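Local coordinates for Alr2269 protein (Nostoc sp., PDB 3MC9) that probably helps insert beta-barrel proteins into the outer membrane as a cyanobacterial Omp85, through the periplasmic POTRA domains that this fragment comprises, at residues 63-67 with 88-92; 140-146 with 210-216. One frame throughout, in Å; residues are numbered along the deposited sequence.

Contact 1 (63-67 with 88-92)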
loop_
_atom_site.group_PDB
_atom_site.type_symbol
_atom_site.label_atom_id
_atom_site.label_comp_id
_atom_site.label_asym_id
_atom_site.label_seq_id
_atom_site.Cartn_x
_atom_site.Cartn_y
_atom_site.Cartn_z
ATOM N N LEU A 63 -10.868 -19.593 -18.794
ATOM C CA LEU A 63 -11.708 -18.477 -19.169
ATOM C C LEU A 63 -12.261 -17.891 -17.899
ATOM O O LEU A 63 -12.527 -18.620 -16.943
ATOM C CB LEU A 63 -12.844 -18.939 -20.082
ATOM C CG LEU A 63 -13.781 -17.820 -20.538
ATOM C CD1 LEU A 63 -13.107 -17.005 -21.640
ATOM C CD2 LEU A 63 -15.076 -18.419 -21.010
ATOM N N VAL A 64 -12.396 -16.573 -17.861
ATOM C CA VAL A 64 -12.918 -15.918 -16.680
ATOM C C VAL A 64 -14.338 -15.513 -17.018
ATOM O O VAL A 64 -14.553 -14.844 -18.027
ATOM C CB VAL A 64 -12.070 -14.695 -16.260
ATOM C CG1 VAL A 64 -12.832 -13.816 -15.238
ATOM C CG2 VAL A 64 -10.738 -15.150 -15.666
ATOM N N SER A 65 -15.303 -15.938 -16.196
ATOM C CA SER A 65 -16.717 -15.568 -16.419
ATOM C C SER A 65 -17.128 -14.259 -15.757
ATOM O O SER A 65 -18.061 -13.588 -16.227
ATOM C CB SER A 65 -17.671 -16.664 -15.933
ATOM O OG SER A 65 -17.506 -16.916 -14.542
ATOM N N GLU A 66 -16.461 -13.922 -14.655
ATOM C CA GLU A 66 -16.886 -12.808 -13.796
ATOM C C GLU A 66 -15.746 -12.319 -12.908
ATOM O O GLU A 66 -14.972 -13.114 -12.391
ATOM C CB GLU A 66 -18.056 -13.249 -12.918
ATOM C CG GLU A 66 -19.131 -12.183 -12.772
ATOM C CD GLU A 66 -20.298 -12.600 -11.874
ATOM O OE1 GLU A 66 -20.585 -13.815 -11.752
ATOM O OE2 GLU A 66 -20.944 -11.696 -11.297
ATOM N N VAL A 67 -15.631 -11.000 -12.778
ATOM C CA VAL A 67 -14.686 -10.398 -11.843
ATOM C C VAL A 67 -15.472 -9.607 -10.834
ATOM O O VAL A 67 -16.279 -8.756 -11.200
ATOM C CB VAL A 67 -13.652 -9.473 -12.535
ATOM C CG1 VAL A 67 -12.757 -8.781 -11.475
ATOM C CG2 VAL A 67 -12.800 -10.280 -13.498
ATOM N N ILE A 88 -6.175 -3.867 -12.901
ATOM C CA ILE A 88 -6.195 -5.297 -13.172
ATOM C C ILE A 88 -6.420 -5.535 -14.659
ATOM O O ILE A 88 -7.086 -4.748 -15.335
ATOM C CB ILE A 88 -7.246 -6.043 -12.302
ATOM C CG1 ILE A 88 -8.679 -5.638 -12.648
ATOM C CG2 ILE A 88 -6.975 -5.789 -10.827
ATOM C CD1 ILE A 88 -9.741 -6.522 -11.972
ATOM N N ARG A 89 -5.819 -6.591 -15.185
ATOM C CA ARG A 89 -6.084 -7.012 -16.552
ATOM C C ARG A 89 -7.107 -8.132 -16.580
ATOM O O ARG A 89 -7.843 -8.261 -17.541
ATOM C CB ARG A 89 -4.820 -7.517 -17.228
ATOM C CG ARG A 89 -3.865 -6.461 -17.743
ATOM C CD ARG A 89 -2.671 -7.159 -18.426
ATOM N NE ARG A 89 -2.863 -7.427 -19.858
ATOM C CZ ARG A 89 -2.128 -8.276 -20.580
ATOM N NH1 ARG A 89 -1.157 -8.990 -20.012
ATOM N NH2 ARG A 89 -2.365 -8.425 -21.883
ATOM N N THR A 90 -7.128 -8.981 -15.557
ATOM C CA THR A 90 -8.113 -10.066 -15.514
ATOM C C THR A 90 -9.528 -9.508 -15.721
ATOM O O THR A 90 -9.922 -8.509 -15.113
ATOM C CB THR A 90 -7.994 -10.883 -14.226
ATOM O OG1 THR A 90 -6.739 -11.589 -14.243
ATOM C CG2 THR A 90 -9.134 -11.880 -14.093
ATOM N N GLN A 91 -10.283 -10.119 -16.628
ATOM C CA GLN A 91 -11.567 -9.535 -17.019
ATOM C C GLN A 91 -12.519 -10.605 -17.517
ATOM O O GLN A 91 -12.080 -11.660 -17.982
ATOM C CB GLN A 91 -11.366 -8.380 -18.040
ATOM C CG GLN A 91 -11.628 -8.713 -19.484
ATOM C CD GLN A 91 -11.431 -7.528 -20.447
ATOM O OE1 GLN A 91 -10.340 -6.985 -20.567
ATOM N NE2 GLN A 91 -12.485 -7.172 -21.167
ATOM N N PRO A 92 -13.837 -10.344 -17.390
ATOM C CA PRO A 92 -14.823 -11.305 -17.834
ATOM C C PRO A 92 -14.677 -11.546 -19.332
ATOM O O PRO A 92 -14.458 -10.603 -20.094
ATOM C CB PRO A 92 -16.175 -10.630 -17.505
ATOM C CG PRO A 92 -15.865 -9.215 -17.151
ATOM C CD PRO A 92 -14.446 -9.170 -16.728
#

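Contact 2 (140-146 with 210-216)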
loop_
_atom_site.group_PDB
_atom_site.type_symbol
_atom_site.label_atom_id
_atom_site.label_comp_id
_atom_site.label_asym_id
_atom_site.label_seq_id
_atom_site.Cartn_x
_atom_site.Cartn_y
_atom_site.Cartn_z
ATOM N N LEU A 140 -5.165 8.100 7.531
ATOM C CA LEU A 140 -3.887 8.417 8.197
ATOM C C LEU A 140 -4.112 9.437 9.310
ATOM O O LEU A 140 -4.511 10.582 9.047
ATOM C CB LEU A 140 -2.857 8.940 7.192
ATOM C CG LEU A 140 -1.469 9.287 7.735
ATOM C CD1 LEU A 140 -0.736 8.032 8.237
ATOM C CD2 LEU A 140 -0.655 9.996 6.681
ATOM N N SER A 141 -3.872 9.027 10.553
ATOM C CA SER A 141 -3.973 9.952 11.678
ATOM C C SER A 141 -2.615 10.580 11.969
ATOM O O SER A 141 -2.530 11.788 12.220
ATOM C CB SER A 141 -4.532 9.269 12.929
ATOM O OG SER A 141 -3.740 8.164 13.316
ATOM N N LYS A 142 -1.553 9.772 11.936
ATOM C CA LYS A 142 -0.214 10.314 12.108
ATOM C C LYS A 142 0.952 9.415 11.677
ATOM O O LYS A 142 0.799 8.205 11.509
ATOM C CB LYS A 142 -0.039 10.787 13.553
ATOM C CG LYS A 142 0.667 9.862 14.494
ATOM C CD LYS A 142 1.622 10.654 15.361
ATOM C CE LYS A 142 1.074 10.967 16.724
ATOM N NZ LYS A 142 2.172 11.575 17.535
ATOM N N VAL A 143 2.105 10.053 11.460
ATOM C CA VAL A 143 3.363 9.367 11.195
ATOM C C VAL A 143 4.353 9.646 12.334
ATOM O O VAL A 143 4.585 10.799 12.698
ATOM C CB VAL A 143 3.986 9.774 9.821
ATOM C CG1 VAL A 143 5.318 9.083 9.605
ATOM C CG2 VAL A 143 3.038 9.436 8.682
ATOM N N GLU A 144 4.901 8.574 12.896
ATOM C CA GLU A 144 5.929 8.633 13.932
ATOM C C GLU A 144 7.235 8.051 13.408
ATOM O O GLU A 144 7.214 7.034 12.723
ATOM C CB GLU A 144 5.542 7.730 15.094
ATOM C CG GLU A 144 4.500 8.244 16.018
ATOM C CD GLU A 144 4.198 7.239 17.116
ATOM O OE1 GLU A 144 4.919 6.216 17.205
ATOM O OE2 GLU A 144 3.248 7.470 17.888
ATOM N N ILE A 145 8.359 8.652 13.787
ATOM C CA ILE A 145 9.672 8.073 13.545
ATOM C C ILE A 145 10.145 7.340 14.790
ATOM O O ILE A 145 10.082 7.871 15.892
ATOM C CB ILE A 145 10.715 9.144 13.224
ATOM C CG1 ILE A 145 10.401 9.816 11.884
ATOM C CG2 ILE A 145 12.147 8.543 13.219
ATOM C CD1 ILE A 145 11.198 11.095 11.670
ATOM N N GLN A 146 10.626 6.120 14.605
ATOM C CA GLN A 146 11.201 5.333 15.675
ATOM C C GLN A 146 12.663 5.082 15.314
ATOM O O GLN A 146 12.974 4.315 14.398
ATOM C CB GLN A 146 10.415 4.034 15.786
ATOM C CG GLN A 146 10.942 2.998 16.754
ATOM C CD GLN A 146 10.202 1.673 16.596
ATOM O OE1 GLN A 146 10.459 0.895 15.664
ATOM N NE2 GLN A 146 9.253 1.431 17.483
ATOM N N GLY A 210 -4.617 4.073 12.099
ATOM C CA GLY A 210 -4.005 4.992 11.132
ATOM C C GLY A 210 -2.727 5.683 11.590
ATOM O O GLY A 210 -2.376 6.745 11.073
ATOM N N VAL A 211 -2.042 5.084 12.557
ATOM C CA VAL A 211 -0.726 5.534 12.967
ATOM C C VAL A 211 0.311 4.747 12.177
ATOM O O VAL A 211 0.372 3.533 12.264
ATOM C CB VAL A 211 -0.465 5.327 14.483
ATOM C CG1 VAL A 211 0.981 5.716 14.830
ATOM C CG2 VAL A 211 -1.477 6.130 15.343
ATOM N N VAL A 212 1.110 5.455 11.391
ATOM C CA VAL A 212 2.233 4.864 10.683
ATOM C C VAL A 212 3.519 5.092 11.464
ATOM O O VAL A 212 3.895 6.234 11.722
ATOM C CB VAL A 212 2.415 5.485 9.302
ATOM C CG1 VAL A 212 3.635 4.862 8.575
ATOM C CG2 VAL A 212 1.147 5.335 8.500
ATOM N N THR A 213 4.203 4.006 11.803
ATOM C CA THR A 213 5.493 4.085 12.449
ATOM C C THR A 213 6.587 3.759 11.429
ATOM O O THR A 213 6.591 2.670 10.841
ATOM C CB THR A 213 5.585 3.109 13.626
ATOM O OG1 THR A 213 4.459 3.303 14.495
ATOM C CG2 THR A 213 6.887 3.298 14.397
ATOM N N LEU A 214 7.496 4.708 11.222
ATOM C CA LEU A 214 8.667 4.529 10.356
ATOM C C LEU A 214 9.909 4.311 11.215
ATOM O O LEU A 214 10.350 5.199 11.947
ATOM C CB LEU A 214 8.890 5.753 9.477
ATOM C CG LEU A 214 7.731 6.201 8.596
ATOM C CD1 LEU A 214 8.106 7.515 7.873
ATOM C CD2 LEU A 214 7.397 5.084 7.612
ATOM N N GLN A 215 10.451 3.111 11.131
ATOM C CA GLN A 215 11.672 2.750 11.813
ATOM C C GLN A 215 12.802 3.210 10.906
ATOM O O GLN A 215 12.805 2.842 9.736
ATOM C CB GLN A 215 11.672 1.234 11.946
ATOM C CG GLN A 215 12.538 0.673 13.026
ATOM C CD GLN A 215 12.069 -0.733 13.424
ATOM O OE1 GLN A 215 12.298 -1.709 12.708
ATOM N NE2 GLN A 215 11.386 -0.828 14.564
ATOM N N VAL A 216 13.735 4.008 11.441
ATOM C CA VAL A 216 14.844 4.581 10.678
ATOM C C VAL A 216 16.185 4.267 11.343
ATOM O O VAL A 216 16.340 4.452 12.547
ATOM C CB VAL A 216 14.721 6.125 10.554
ATOM C CG1 VAL A 216 15.840 6.681 9.696
ATOM C CG2 VAL A 216 13.396 6.508 9.960
#

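Contact 1 (63-67 with 88-92)
V67 and V64 both turn their side chains from strand 62-71 toward the chain that leaves helix 78-87, and each uses its two methyl groups differently. V67 has CG1 anti to its backbone N (chi1 175°), which sends that methyl out to meet the end of I88; the two side chains reach toward each other tip to tip, with CG1 of V67 3.8 Å from CD1 of I88. The second branch serves the rest of the loop. CG2 of V67 lies 3.8 Å from CD of P92, whose ring crosses the valine at about a right angle, and 4.0 Å from CG2 of T90. That threonine methyl is shared, because CG2 of V64 lies 4.0 Å from the same T90 CG2, again at about a right angle. T90 thus divides its two branches: the methyl faces the valines, while OG1 is hydrogen-bonded to D104 of helix 98-110 and to T96.

Backbone atoms join in beside V64. CB of V64 sits 3.5 Å from O of Q91, and CA of P92 makes a C-H...O contact with O of V64, 3.6 Å apart. F132 of strand 127-136 touches both V67 and I88, so the neighbouring strand adds to the same apolar cluster. No conventional hydrogen bond links 63-67 with 88-92: packing and the C-H...O contact join them, and backbone bonds of V64 with G93 and R94 follow immediately.

Contact 2 (140-146 with 210-216)
S141 and K142 both donate their backbone N-H to the carbonyl of G210, the first at 2.8 Å between S141 N and G210 O, the second longer, at 3.3 Å between K142 N and G210 O. Both donors approach from the same face of the carbonyl plane. The hydroxyl of S141 is hydrogen-bonded to the carbonyl oxygen of N209. Beyond this forked start the strands run parallel and the bonds alternate in direction: V212 N to K142 O, E144 N to V212 O, L214 N to E144 O, Q146 N to L214 O, and finally V216 N to Q146 O at 3.1 Å. L214 N meets E144 O almost head-on, with a C=O...N angle of 173°.

CG1 of V143 lies 3.6 Å from CD1 of L214, and F166 touches both. I145 and V216 continue this apolar side, where Y190 of helix 176-192 touches both. K142, V211, E144, T213, Q146 and Q215 occupy the other face. Backbone O of T213 accepts from NE2 of Q205, and backbone bonds join T213 with Q205 and Q215 with V201. Strand 211-217 thus spends backbone polar groups on both sides, as the central strand, whereas edge strand 142-146 turns the V143 N-H to the Y170 hydroxyl.

How the contacts relate
Two successive POTRA domains are sampled here, one contact in each. All of contact 1 precedes contact 2 in sequence; their centres lie 37 Å apart on opposite sides of the chain's centre, and their nearest atoms stay about 23 Å from each other. They share no sheet. Contact 1 joins strand 62-71, of a four-stranded mixed sheet, to the loop after helix 78-87, whereas contact 2 pairs strands 142-146 and 211-217 of a separate three-stranded sheet. The two contacts thus sample different elements of two like domains set in series, consistent with a modular periplasmic arm.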